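PDB 4WCJ: polysaccharide deacetylase from Ammonifex degensii, which probably removes N-acetyl groups from poly-beta-1,6-N-acetyl-D-glucosamine, as a zinc-bound deacetylase of carbohydrate esterase family 4. Local coordinates for residues C41-R44 with R50-I53; D63-V68 with D251-V256; C138-I143 with K194-L199; L181-T186 with R220-S225. One frame throughout, in Å; residues are numbered along the deposited sequence.

Contact 1 of 4, residues C41-R44 with R50-I53; sequences CYHR and RYAI
Arg44 and Ala52 pair as a parallel beta bridge, their CA atoms 4.5 Å apart. Its backbone bonds run from Ile53 N to Arg44 O, 3.0 Å and nearly straight at 164°, and, more weakly, from Arg44 N to Tyr51 O. A water joins the bridge, accepting from His43 N and within bonding distance of Arg44 O and Tyr51 O.

A side-chain bond extends this grip: Arg44, stretched almost straight and long enough to reach past Tyr51, puts NH2 3.1 Å from Arg50 O. The oxygen lies at the guanidinium edge, in its plane, while the nitrogen stands well above the carbonyl plane. A leucine in place of Arg44 would probably leave Arg50 O without this donor and the loop there less firmly held.

Among the rings, Tyr51 turns its edge to the face of His43 in a T-shaped pair, planes at 86°. Apolar contact is lighter: Ile53 CG2 lies 4.0 Å from Tyr42 CD1, on a ring whose OH bonds to Gln61.

His43 also touches Asp99, a zinc ligand, and comes within about 4 Å of the metal, so this short parallel pairing borders the zinc site of a family 4 carbohydrate esterase barrel.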
loop_
_atom_site.group_PDB
_atom_site.type_symbol
_atom_site.label_atom_id
_atom_site.label_comp_id
_atom_site.label_asym_id
_atom_site.label_seq_id
_atom_site.Cartn_x
_atom_site.Cartn_y
_atom_site.Cartn_z
ATOM N N CYS A 41 -3.858 -1.345 -4.935
ATOM C CA CYS A 41 -3.992 -1.743 -3.544
ATOM C C CYS A 41 -4.670 -3.107 -3.436
ATOM O O CYS A 41 -5.864 -3.252 -3.723
ATOM C CB CYS A 41 -4.780 -0.704 -2.744
ATOM S SG CYS A 41 -5.091 -1.193 -1.029
ATOM N N TYR A 42 -3.884 -4.099 -3.030
ATOM C CA TYR A 42 -4.364 -5.445 -2.726
ATOM C C TYR A 42 -4.392 -5.662 -1.214
ATOM O O TYR A 42 -3.792 -4.890 -0.457
ATOM C CB TYR A 42 -3.472 -6.512 -3.370
ATOM C CG TYR A 42 -3.412 -6.525 -4.879
ATOM C CD1 TYR A 42 -4.338 -7.252 -5.624
ATOM C CD2 TYR A 42 -2.411 -5.842 -5.560
ATOM C CE1 TYR A 42 -4.277 -7.283 -7.009
ATOM C CE2 TYR A 42 -2.346 -5.862 -6.945
ATOM C CZ TYR A 42 -3.278 -6.588 -7.662
ATOM O OH TYR A 42 -3.218 -6.617 -9.037
ATOM N N HIS A 43 -5.103 -6.695 -0.768
ATOM C CA HIS A 43 -5.101 -7.069 0.644
ATOM C C HIS A 43 -4.677 -8.517 0.821
ATOM O O HIS A 43 -3.615 -8.813 1.370
ATOM C CB HIS A 43 -6.482 -6.850 1.268
ATOM C CG HIS A 43 -6.800 -5.411 1.515
ATOM N ND1 HIS A 43 -7.323 -4.587 0.544
ATOM C CD2 HIS A 43 -6.652 -4.644 2.622
ATOM C CE1 HIS A 43 -7.487 -3.373 1.043
ATOM N NE2 HIS A 43 -7.090 -3.382 2.302
ATOM N N ARG A 44 -5.516 -9.420 0.330
ATOM C CA ARG A 44 -5.283 -10.846 0.502
ATOM C C ARG A 44 -5.204 -11.565 -0.823
ATOM O O ARG A 44 -5.884 -11.207 -1.781
ATOM C CB ARG A 44 -6.390 -11.474 1.349
ATOM C CG ARG A 44 -6.505 -10.857 2.724
ATOM C CD ARG A 44 -7.862 -11.113 3.341
ATOM N NE ARG A 44 -8.023 -10.344 4.568
ATOM C CZ ARG A 44 -9.187 -9.860 4.995
ATOM N NH1 ARG A 44 -9.248 -9.168 6.127
ATOM N NH2 ARG A 44 -10.293 -10.078 4.294
ATOM N N ARG A 50 -13.349 -12.638 1.544
ATOM C CA ARG A 50 -13.609 -11.267 1.104
ATOM C C ARG A 50 -12.303 -10.503 0.896
ATOM O O ARG A 50 -11.266 -10.845 1.493
ATOM C CB ARG A 50 -14.467 -10.515 2.122
ATOM C CG ARG A 50 -15.927 -10.848 2.089
ATOM C CD ARG A 50 -16.723 -9.928 3.001
ATOM N NE ARG A 50 -18.016 -10.525 3.309
ATOM C CZ ARG A 50 -19.105 -10.385 2.557
ATOM N NH1 ARG A 50 -19.062 -9.652 1.453
ATOM N NH2 ARG A 50 -20.234 -10.980 2.911
ATOM N N TYR A 51 -12.363 -9.460 0.066
ATOM C CA TYR A 51 -11.218 -8.585 -0.190
ATOM C C TYR A 51 -9.998 -9.383 -0.613
ATOM O O TYR A 51 -8.857 -9.024 -0.291
ATOM C CB TYR A 51 -10.889 -7.743 1.050
ATOM C CG TYR A 51 -11.834 -6.588 1.259
ATOM C CD1 TYR A 51 -13.172 -6.808 1.579
ATOM C CD2 TYR A 51 -11.393 -5.276 1.131
ATOM C CE1 TYR A 51 -14.047 -5.748 1.767
ATOM C CE2 TYR A 51 -12.258 -4.208 1.318
ATOM C CZ TYR A 51 -13.581 -4.447 1.636
ATOM O OH TYR A 51 -14.437 -3.383 1.820
ATOM N N ALA A 52 -10.247 -10.477 -1.327
ATOM C CA ALA A 52 -9.181 -11.364 -1.747
ATOM C C ALA A 52 -9.237 -11.632 -3.242
ATOM O O ALA A 52 -10.305 -11.631 -3.857
ATOM C CB ALA A 52 -9.245 -12.678 -0.973
ATOM N N ILE A 53 -8.060 -11.851 -3.811
ATOM C CA ILE A 53 -7.907 -12.252 -5.197
ATOM C C ILE A 53 -7.169 -13.589 -5.207
ATOM O O ILE A 53 -6.299 -13.832 -4.371
ATOM C CB ILE A 53 -7.141 -11.181 -6.007
ATOM C CG1 ILE A 53 -7.118 -11.511 -7.498
ATOM C CG2 ILE A 53 -5.725 -10.994 -5.475
ATOM C CD1 ILE A 53 -6.341 -10.497 -8.299
HETATM O O HOH W 1 -6.718 -8.534 -2.402
#

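Contact 2 of 4, residues D63-V68 with D251-V256; sequences DYLRQV and DSWPQV
Trp253 is the large bump of this contact, reaching out from helix 253-261 with the far corner of its indole between Tyr64 and Leu65 of helix 55-67. Its CG is anti to the backbone N (chi1 168°), which swings the ring system across the gap toward helix 55-67. Trp253 CZ2 meets Tyr64 CD2 at 3.9 Å, the two side chains crossing at a slant, and the neighbouring CH2 of Trp253 meets Leu65 CG at 4.0 Å. Leucine suits the second position because its branch point at CG offers a compact knob to the indole edge, near the plane of the ring, the two side chains running antiparallel to one another. Both helices pack on the outside of the parallel beta barrel, and the contact joins an early helix to the last one. Beside the indole, Leu65 CD2 reaches Val256 CG1 at 4.3 Å, a looser touch; both residues also rest on Leu40 of strand 36-42, so the apolar seam continues down to the sheet. Val68, just past the end of its helix, lays CG2 over one face of the Tyr64 ring, 3.4 Å above its plane and nearer the ring's margin than its middle. Farther along helix 253-261, Ala257 and Gln261 touch Tyr64 as well, while Ala260, short enough to admit a bulkier neighbour, meets Leu65.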
loop_
_atom_site.group_PDB
_atom_site.type_symbol
_atom_site.label_atom_id
_atom_site.label_comp_id
_atom_site.label_asym_id
_atom_site.label_seq_id
_atom_site.Cartn_x
_atom_site.Cartn_y
_atom_site.Cartn_z
ATOM N N ASP A 63 0.911 -10.582 -15.013
ATOM C CA ASP A 63 1.355 -11.005 -16.332
ATOM C C ASP A 63 0.726 -10.151 -17.426
ATOM O O ASP A 63 1.415 -9.734 -18.354
ATOM C CB ASP A 63 1.037 -12.484 -16.559
ATOM C CG ASP A 63 1.911 -13.400 -15.722
ATOM O OD1 ASP A 63 2.956 -12.930 -15.227
ATOM O OD2 ASP A 63 1.559 -14.588 -15.559
ATOM N N TYR A 64 -0.573 -9.881 -17.319
ATOM C CA TYR A 64 -1.242 -9.078 -18.338
ATOM C C TYR A 64 -0.629 -7.687 -18.429
ATOM O O TYR A 64 -0.334 -7.208 -19.516
ATOM C CB TYR A 64 -2.742 -8.962 -18.066
ATOM C CG TYR A 64 -3.442 -8.101 -19.092
ATOM C CD1 TYR A 64 -3.677 -8.576 -20.377
ATOM C CD2 TYR A 64 -3.846 -6.806 -18.785
ATOM C CE1 TYR A 64 -4.304 -7.793 -21.324
ATOM C CE2 TYR A 64 -4.477 -6.013 -19.731
ATOM C CZ TYR A 64 -4.701 -6.513 -20.997
ATOM O OH TYR A 64 -5.324 -5.733 -21.943
ATOM N N LEU A 65 -0.434 -7.050 -17.280
ATOM C CA LEU A 65 0.128 -5.706 -17.236
ATOM C C LEU A 65 1.484 -5.665 -17.925
ATOM O O LEU A 65 1.738 -4.804 -18.765
ATOM C CB LEU A 65 0.251 -5.221 -15.789
ATOM C CG LEU A 65 -1.030 -4.707 -15.125
ATOM C CD1 LEU A 65 -0.789 -4.409 -13.655
ATOM C CD2 LEU A 65 -1.542 -3.471 -15.845
ATOM N N ARG A 66 2.344 -6.615 -17.575
ATOM C CA ARG A 66 3.663 -6.726 -18.178
ATOM C C ARG A 66 3.564 -7.010 -19.676
ATOM O O ARG A 66 4.264 -6.397 -20.483
ATOM C CB ARG A 66 4.467 -7.820 -17.467
ATOM C CG ARG A 66 5.835 -8.096 -18.057
ATOM C CD ARG A 66 6.783 -8.622 -16.982
ATOM N NE ARG A 66 7.266 -7.555 -16.108
ATOM C CZ ARG A 66 7.934 -7.763 -14.978
ATOM N NH1 ARG A 66 8.181 -8.999 -14.577
ATOM N NH2 ARG A 66 8.342 -6.736 -14.245
ATOM N N GLN A 67 2.681 -7.938 -20.033
ATOM C CA GLN A 67 2.463 -8.325 -21.423
ATOM C C GLN A 67 2.129 -7.131 -22.320
ATOM O O GLN A 67 2.646 -7.031 -23.432
ATOM C CB GLN A 67 1.345 -9.372 -21.508
ATOM C CG GLN A 67 1.062 -9.893 -22.911
ATOM C CD GLN A 67 -0.139 -10.823 -22.957
ATOM O OE1 GLN A 67 -0.860 -10.975 -21.971
ATOM N NE2 GLN A 67 -0.359 -11.453 -24.108
ATOM N N VAL A 68 1.276 -6.227 -21.837
ATOM C CA VAL A 68 0.848 -5.079 -22.642
ATOM C C VAL A 68 1.753 -3.862 -22.416
ATOM O O VAL A 68 1.443 -2.752 -22.850
ATOM C CB VAL A 68 -0.620 -4.696 -22.354
ATOM C CG1 VAL A 68 -1.211 -3.938 -23.529
ATOM C CG2 VAL A 68 -1.447 -5.934 -22.112
ATOM N N ASP A 251 -14.506 -5.434 -10.183
ATOM C CA ASP A 251 -15.090 -4.321 -10.929
ATOM C C ASP A 251 -14.075 -3.260 -11.355
ATOM O O ASP A 251 -14.268 -2.585 -12.366
ATOM C CB ASP A 251 -16.196 -3.660 -10.104
ATOM C CG ASP A 251 -17.492 -4.439 -10.146
ATOM O OD1 ASP A 251 -17.728 -5.149 -11.150
ATOM O OD2 ASP A 251 -18.276 -4.336 -9.179
ATOM N N SER A 252 -13.001 -3.108 -10.588
ATOM C CA SER A 252 -12.019 -2.069 -10.881
ATOM C C SER A 252 -10.928 -2.563 -11.822
ATOM O O SER A 252 -10.316 -1.768 -12.535
ATOM C CB SER A 252 -11.384 -1.545 -9.593
ATOM O OG SER A 252 -10.616 -2.551 -8.963
ATOM N N TRP A 253 -10.678 -3.870 -11.819
ATOM C CA TRP A 253 -9.638 -4.427 -12.680
ATOM C C TRP A 253 -9.842 -4.144 -14.176
ATOM O O TRP A 253 -8.881 -3.777 -14.847
ATOM C CB TRP A 253 -9.493 -5.937 -12.468
ATOM C CG TRP A 253 -8.638 -6.552 -13.534
ATOM C CD1 TRP A 253 -9.043 -7.398 -14.527
ATOM C CD2 TRP A 253 -7.240 -6.328 -13.743
ATOM N NE1 TRP A 253 -7.977 -7.730 -15.329
ATOM C CE2 TRP A 253 -6.858 -7.087 -14.867
ATOM C CE3 TRP A 253 -6.269 -5.570 -13.079
ATOM C CZ2 TRP A 253 -5.551 -7.107 -15.341
ATOM C CZ3 TRP A 253 -4.976 -5.587 -13.556
ATOM C CH2 TRP A 253 -4.627 -6.351 -14.674
ATOM N N PRO A 254 -11.072 -4.320 -14.711
ATOM C CA PRO A 254 -11.258 -3.981 -16.130
ATOM C C PRO A 254 -10.787 -2.571 -16.487
ATOM O O PRO A 254 -10.253 -2.362 -17.576
ATOM C CB PRO A 254 -12.773 -4.107 -16.319
ATOM C CG PRO A 254 -13.170 -5.152 -15.341
ATOM C CD PRO A 254 -12.284 -4.939 -14.143
ATOM N N GLN A 255 -10.964 -1.630 -15.567
ATOM C CA GLN A 255 -10.581 -0.240 -15.794
ATOM C C GLN A 255 -9.075 -0.067 -15.846
ATOM O O GLN A 255 -8.560 0.716 -16.643
ATOM C CB GLN A 255 -11.161 0.654 -14.700
ATOM C CG GLN A 255 -12.644 0.439 -14.470
ATOM C CD GLN A 255 -13.459 0.670 -15.724
ATOM O OE1 GLN A 255 -13.057 1.425 -16.612
ATOM N NE2 GLN A 255 -14.614 0.018 -15.804
ATOM N N VAL A 256 -8.375 -0.786 -14.976
ATOM C CA VAL A 256 -6.920 -0.743 -14.958
ATOM C C VAL A 256 -6.388 -1.409 -16.221
ATOM O O VAL A 256 -5.498 -0.876 -16.887
ATOM C CB VAL A 256 -6.345 -1.433 -13.706
ATOM C CG1 VAL A 256 -4.823 -1.580 -13.815
ATOM C CG2 VAL A 256 -6.725 -0.654 -12.453
#

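Contact 3 of 4, residues C138-I143 with K194-L199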
loop_
_atom_site.group_PDB
_atom_site.type_symbol
_atom_site.label_atom_id
_atom_site.label_comp_id
_atom_site.label_asym_id
_atom_site.label_seq_id
_atom_site.Cartn_x
_atom_site.Cartn_y
_atom_site.Cartn_z
ATOM N N CYS A 138 1.395 -11.990 8.765
ATOM C CA CYS A 138 2.809 -12.312 8.653
ATOM C C CYS A 138 3.485 -12.130 10.003
ATOM O O CYS A 138 3.090 -11.269 10.797
ATOM C CB CYS A 138 3.501 -11.418 7.619
ATOM S SG CYS A 138 2.959 -11.643 5.936
ATOM N N SER A 139 4.485 -12.957 10.269
ATOM C CA SER A 139 5.380 -12.714 11.398
ATOM C C SER A 139 6.462 -11.714 10.998
ATOM O O SER A 139 6.654 -11.434 9.813
ATOM C CB SER A 139 6.017 -14.023 11.851
ATOM O OG SER A 139 6.916 -14.495 10.855
ATOM N N TRP A 140 7.175 -11.176 11.977
ATOM C CA TRP A 140 8.318 -10.321 11.664
ATOM C C TRP A 140 9.393 -11.073 10.870
ATOM O O TRP A 140 10.012 -10.494 9.980
ATOM C CB TRP A 140 8.894 -9.730 12.943
ATOM C CG TRP A 140 8.030 -8.626 13.461
ATOM C CD1 TRP A 140 7.283 -8.626 14.603
ATOM C CD2 TRP A 140 7.781 -7.372 12.816
ATOM N NE1 TRP A 140 6.610 -7.433 14.724
ATOM C CE2 TRP A 140 6.888 -6.653 13.632
ATOM C CE3 TRP A 140 8.219 -6.795 11.619
ATOM C CZ2 TRP A 140 6.445 -5.371 13.307
ATOM C CZ3 TRP A 140 7.779 -5.518 11.293
ATOM C CH2 TRP A 140 6.898 -4.823 12.139
ATOM N N GLU A 141 9.598 -12.358 11.163
ATOM C CA GLU A 141 10.570 -13.144 10.398
ATOM C C GLU A 141 10.181 -13.181 8.930
ATOM O O GLU A 141 11.024 -13.084 8.043
ATOM C CB GLU A 141 10.675 -14.574 10.929
ATOM C CG GLU A 141 11.257 -14.690 12.307
ATOM C CD GLU A 141 11.569 -16.128 12.673
ATOM O OE1 GLU A 141 12.316 -16.342 13.654
ATOM O OE2 GLU A 141 11.073 -17.042 11.976
ATOM N N GLN A 142 8.886 -13.321 8.680
ATOM C CA GLN A 142 8.395 -13.435 7.322
ATOM C C GLN A 142 8.494 -12.109 6.578
ATOM O O GLN A 142 8.874 -12.079 5.413
ATOM C CB GLN A 142 6.959 -13.960 7.329
ATOM C CG GLN A 142 6.882 -15.472 7.571
ATOM C CD GLN A 142 5.501 -15.932 8.002
ATOM O OE1 GLN A 142 4.688 -15.133 8.478
ATOM N NE2 GLN A 142 5.232 -17.226 7.841
ATOM N N ILE A 143 8.181 -11.009 7.258
ATOM C CA ILE A 143 8.348 -9.681 6.664
ATOM C C ILE A 143 9.832 -9.416 6.359
ATOM O O ILE A 143 10.186 -8.956 5.260
ATOM C CB ILE A 143 7.791 -8.598 7.599
ATOM C CG1 ILE A 143 6.260 -8.670 7.626
ATOM C CG2 ILE A 143 8.254 -7.206 7.157
ATOM C CD1 ILE A 143 5.635 -7.906 8.756
ATOM N N LYS A 194 11.302 0.666 12.811
ATOM C CA LYS A 194 12.730 0.942 12.882
ATOM C C LYS A 194 13.423 -0.134 13.712
ATOM O O LYS A 194 14.478 -0.638 13.329
ATOM C CB LYS A 194 12.995 2.329 13.477
ATOM C CG LYS A 194 14.468 2.717 13.516
ATOM C CD LYS A 194 14.951 3.172 12.152
ATOM C CE LYS A 194 16.436 3.510 12.175
ATOM N NZ LYS A 194 16.809 4.357 13.347
ATOM N N GLU A 195 12.819 -0.491 14.842
ATOM C CA GLU A 195 13.387 -1.511 15.716
ATOM C C GLU A 195 13.522 -2.860 15.011
ATOM O O GLU A 195 14.531 -3.544 15.158
ATOM C CB GLU A 195 12.540 -1.686 16.970
ATOM C CG GLU A 195 13.064 -2.776 17.887
ATOM C CD GLU A 195 12.074 -3.166 18.964
ATOM O OE1 GLU A 195 10.999 -2.532 19.047
ATOM O OE2 GLU A 195 12.369 -4.113 19.722
ATOM N N HIS A 196 12.505 -3.242 14.249
ATOM C CA HIS A 196 12.521 -4.539 13.592
ATOM C C HIS A 196 13.327 -4.537 12.294
ATOM O O HIS A 196 14.102 -5.459 12.038
ATOM C CB HIS A 196 11.092 -5.019 13.302
ATOM C CG HIS A 196 10.345 -5.475 14.518
ATOM N ND1 HIS A 196 9.244 -4.809 15.012
ATOM C CD2 HIS A 196 10.532 -6.541 15.332
ATOM C CE1 HIS A 196 8.788 -5.440 16.081
ATOM N NE2 HIS A 196 9.555 -6.493 16.298
ATOM N N LEU A 197 13.142 -3.513 11.474
ATOM C CA LEU A 197 13.695 -3.509 10.123
ATOM C C LEU A 197 14.947 -2.640 9.969
ATOM O O LEU A 197 15.625 -2.707 8.943
ATOM C CB LEU A 197 12.625 -3.053 9.130
ATOM C CG LEU A 197 11.301 -3.831 9.161
ATOM C CD1 LEU A 197 10.290 -3.181 8.215
ATOM C CD2 LEU A 197 11.478 -5.332 8.845
ATOM N N GLY A 198 15.241 -1.824 10.979
ATOM C CA GLY A 198 16.417 -0.964 10.963
ATOM C C GLY A 198 16.350 0.142 9.924
ATOM O O GLY A 198 17.380 0.673 9.507
ATOM N N LEU A 199 15.137 0.484 9.504
ATOM C CA LEU A 199 14.936 1.477 8.449
ATOM C C LEU A 199 13.966 2.566 8.882
ATOM O O LEU A 199 12.981 2.295 9.574
ATOM C CB LEU A 199 14.407 0.810 7.173
ATOM C CG LEU A 199 15.236 -0.306 6.534
ATOM C CD1 LEU A 199 14.433 -0.979 5.425
ATOM C CD2 LEU A 199 16.551 0.238 5.996
#
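Trp140 and His196 lie ring on ring, the imidazole centred 3.5 Å from the indole's five-membered ring with only 14° between the planes. The closest approach is His196 CE1 to Trp140 NE1, 3.2 Å; NE1 and NE2 are also near, but the angle is too poor for a hydrogen bond. His196 CB adds a CH-pi contact over the six-membered ring of Trp140, 4.0 Å from its centre. A broad indole suits this place because it can receive both imidazole and methylene on one face. Nearer the sheet, Leu197 CD2 meets Ile143 CG2 at 4.1 Å, the two side chains roughly perpendicular, and both residues touch Val154 of strand 152-156. The contact thus joins two neighbouring helices on the outside of the barrel, the start of 140-148 against the end of 179-197. Trp140 is the first residue of its helix, inside a capping box that probably steadies it: Gln142 N donates to Ser139 OG, and Ser139 N returns a nearly straight bond (171°) to Gln142 OE1, 2.8 Å long. Across from it, His196 holds CG beside its backbone N (chi1 -73°), which turns the ring toward the indole, and a weak bond from ND1 to Cys192 O may steady its rotation.

Contact 4 of 4, residues L181-T186 with R220-S225; sequences LFAEDT and RTQGFS
The nearest CA atoms, of Thr186 and Gln222, are 8.1 Å apart, so side chains must bridge the space from helix 179-197 to the turn that ends helix 213-221. Gln222 does most of this. Its chain, running out straight, carries the amide to the helix, where NE2 donates to Ala183 O over 2.9 Å with an angle of 160°; the oxygen lies in the plane of the amide. The small methyl of Ala183, 4.0 Å from NE2, lets the amide come in close. The other end of the amide, OE1, lies 3.1 Å from Thr186 CG2, a snug approach of oxygen to methyl. A leucine in place of Gln222 would probably leave Ala183 O without this donor and tie the helix less firmly to the turn.

Thr186 is suited to a place with two kinds of neighbour. With CG2 anti to the backbone N, the methyl faces the turn and also meets Phe224 CE2 at 3.6 Å, while OG1 folds back to Phe182 O at 2.7 Å. That carbonyl thus accepts both OG1 and the backbone N of Thr186, from opposite faces of its plane, and OG1 sits over the centre of the Phe182 ring.

Gly223, with positive phi, is the C-prime residue of a Schellman motif: Phe224 N bonds to Leu219 O and Gly223 N to Arg220 O. Glycine suits it, since a CB here would jam against the preceding carbonyl O. This turn closes the helix and leads into strand 226-229, a helix-to-strand connection of the beta/alpha barrel.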
loop_
_atom_site.group_PDB
_atom_site.type_symbol
_atom_site.label_atom_id
_atom_site.label_comp_id
_atom_site.label_asym_id
_atom_site.label_seq_id
_atom_site.Cartn_x
_atom_site.Cartn_y
_atom_site.Cartn_z
ATOM N N LEU A 181 -3.886 11.084 19.848
ATOM C CA LEU A 181 -3.827 9.629 19.756
ATOM C C LEU A 181 -3.234 9.188 18.426
ATOM O O LEU A 181 -2.468 8.219 18.365
ATOM C CB LEU A 181 -5.224 9.024 19.941
ATOM C CG LEU A 181 -5.384 7.531 19.618
ATOM C CD1 LEU A 181 -4.563 6.669 20.571
ATOM C CD2 LEU A 181 -6.851 7.099 19.619
ATOM N N PHE A 182 -3.584 9.901 17.359
ATOM C CA PHE A 182 -3.071 9.549 16.037
ATOM C C PHE A 182 -1.575 9.807 15.938
ATOM O O PHE A 182 -0.837 9.038 15.316
ATOM C CB PHE A 182 -3.795 10.325 14.938
ATOM C CG PHE A 182 -3.285 10.020 13.559
ATOM C CD1 PHE A 182 -3.667 8.852 12.913
ATOM C CD2 PHE A 182 -2.416 10.886 12.915
ATOM C CE1 PHE A 182 -3.197 8.557 11.647
ATOM C CE2 PHE A 182 -1.946 10.603 11.654
ATOM C CZ PHE A 182 -2.330 9.427 11.015
ATOM N N ALA A 183 -1.139 10.904 16.547
ATOM C CA ALA A 183 0.269 11.268 16.526
ATOM C C ALA A 183 1.090 10.240 17.298
ATOM O O ALA A 183 2.160 9.831 16.847
ATOM C CB ALA A 183 0.470 12.656 17.099
ATOM N N GLU A 184 0.579 9.825 18.456
ATOM C CA GLU A 184 1.304 8.904 19.324
ATOM C C GLU A 184 1.393 7.523 18.684
ATOM O O GLU A 184 2.441 6.872 18.721
ATOM C CB GLU A 184 0.637 8.827 20.699
ATOM C CG GLU A 184 1.056 9.970 21.624
ATOM C CD GLU A 184 0.005 10.323 22.664
ATOM O OE1 GLU A 184 -1.134 9.808 22.573
ATOM O OE2 GLU A 184 0.326 11.126 23.571
ATOM N N ASP A 185 0.289 7.095 18.085
ATOM C CA ASP A 185 0.234 5.808 17.396
ATOM C C ASP A 185 1.200 5.770 16.220
ATOM O O ASP A 185 1.899 4.780 16.006
ATOM C CB ASP A 185 -1.191 5.542 16.918
ATOM C CG ASP A 185 -1.331 4.228 16.189
ATOM O OD1 ASP A 185 -1.129 4.217 14.958
ATOM O OD2 ASP A 185 -1.661 3.218 16.846
ATOM N N THR A 186 1.229 6.853 15.454
ATOM C CA THR A 186 2.128 6.955 14.305
ATOM C C THR A 186 3.585 6.905 14.733
ATOM O O THR A 186 4.395 6.228 14.102
ATOM C CB THR A 186 1.862 8.244 13.492
ATOM O OG1 THR A 186 0.488 8.269 13.085
ATOM C CG2 THR A 186 2.737 8.281 12.249
ATOM N N ARG A 220 3.394 14.625 7.968
ATOM C CA ARG A 220 4.475 15.409 7.388
ATOM C C ARG A 220 5.537 15.696 8.439
ATOM O O ARG A 220 6.735 15.506 8.196
ATOM C CB ARG A 220 3.961 16.722 6.796
ATOM C CG ARG A 220 5.000 17.465 5.963
ATOM C CD ARG A 220 4.582 18.904 5.687
ATOM N NE ARG A 220 4.517 19.693 6.916
ATOM C CZ ARG A 220 5.559 20.311 7.466
ATOM N NH1 ARG A 220 6.762 20.231 6.904
ATOM N NH2 ARG A 220 5.399 21.007 8.582
ATOM N N THR A 221 5.099 16.142 9.613
ATOM C CA THR A 221 6.038 16.514 10.666
ATOM C C THR A 221 6.751 15.293 11.229
ATOM O O THR A 221 7.830 15.416 11.803
ATOM C CB THR A 221 5.349 17.280 11.820
ATOM O OG1 THR A 221 4.477 16.399 12.541
ATOM C CG2 THR A 221 4.554 18.453 11.282
ATOM N N GLN A 222 6.163 14.113 11.055
ATOM C CA GLN A 222 6.825 12.890 11.492
ATOM C C GLN A 222 7.666 12.269 10.381
ATOM O O GLN A 222 8.130 11.135 10.504
ATOM C CB GLN A 222 5.806 11.887 12.020
ATOM C CG GLN A 222 5.297 12.265 13.392
ATOM C CD GLN A 222 4.550 11.148 14.069
ATOM O OE1 GLN A 222 4.833 9.974 13.843
ATOM N NE2 GLN A 222 3.577 11.505 14.904
ATOM N N GLY A 223 7.857 13.015 9.298
ATOM C CA GLY A 223 8.856 12.670 8.305
ATOM C C GLY A 223 8.442 11.816 7.121
ATOM O O GLY A 223 9.300 11.393 6.349
ATOM N N PHE A 224 7.150 11.560 6.958
ATOM C CA PHE A 224 6.696 10.751 5.833
ATOM C C PHE A 224 6.828 11.503 4.508
ATOM O O PHE A 224 6.540 12.705 4.417
ATOM C CB PHE A 224 5.257 10.275 6.071
ATOM C CG PHE A 224 5.167 9.203 7.111
ATOM C CD1 PHE A 224 5.376 7.874 6.766
ATOM C CD2 PHE A 224 4.937 9.522 8.441
ATOM C CE1 PHE A 224 5.330 6.876 7.722
ATOM C CE2 PHE A 224 4.875 8.525 9.403
ATOM C CZ PHE A 224 5.079 7.200 9.039
ATOM N N SER A 225 7.298 10.785 3.488
ATOM C CA SER A 225 7.522 11.346 2.162
ATOM C C SER A 225 6.335 11.131 1.227
ATOM O O SER A 225 6.137 11.892 0.279
ATOM C CB SER A 225 8.776 10.733 1.545
ATOM O OG SER A 225 9.890 10.920 2.398
#

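Overall arrangement
Contact 1 is a surface contact of strand and turn beside the zinc site, and it is the one contact with backbone pairing. Contacts 2, 3 and 4 are partly buried, lie farther from the centre of the chain and rely on side chains. Contact 2 is purely apolar, contact 3 rests on an aromatic stack, and contact 4 mixes an amide bond with methyl and ring contacts. Contacts 3 and 4 share helix 179-197, using its end and its beginning, and their segments alternate along the chain. Contacts 1 and 2 are neighbours in sequence, strand 52-53 leading into helix 55-67. Contact 2 lies across the chain's centre from contacts 3 and 4, their centres about 31 and 34 Å away.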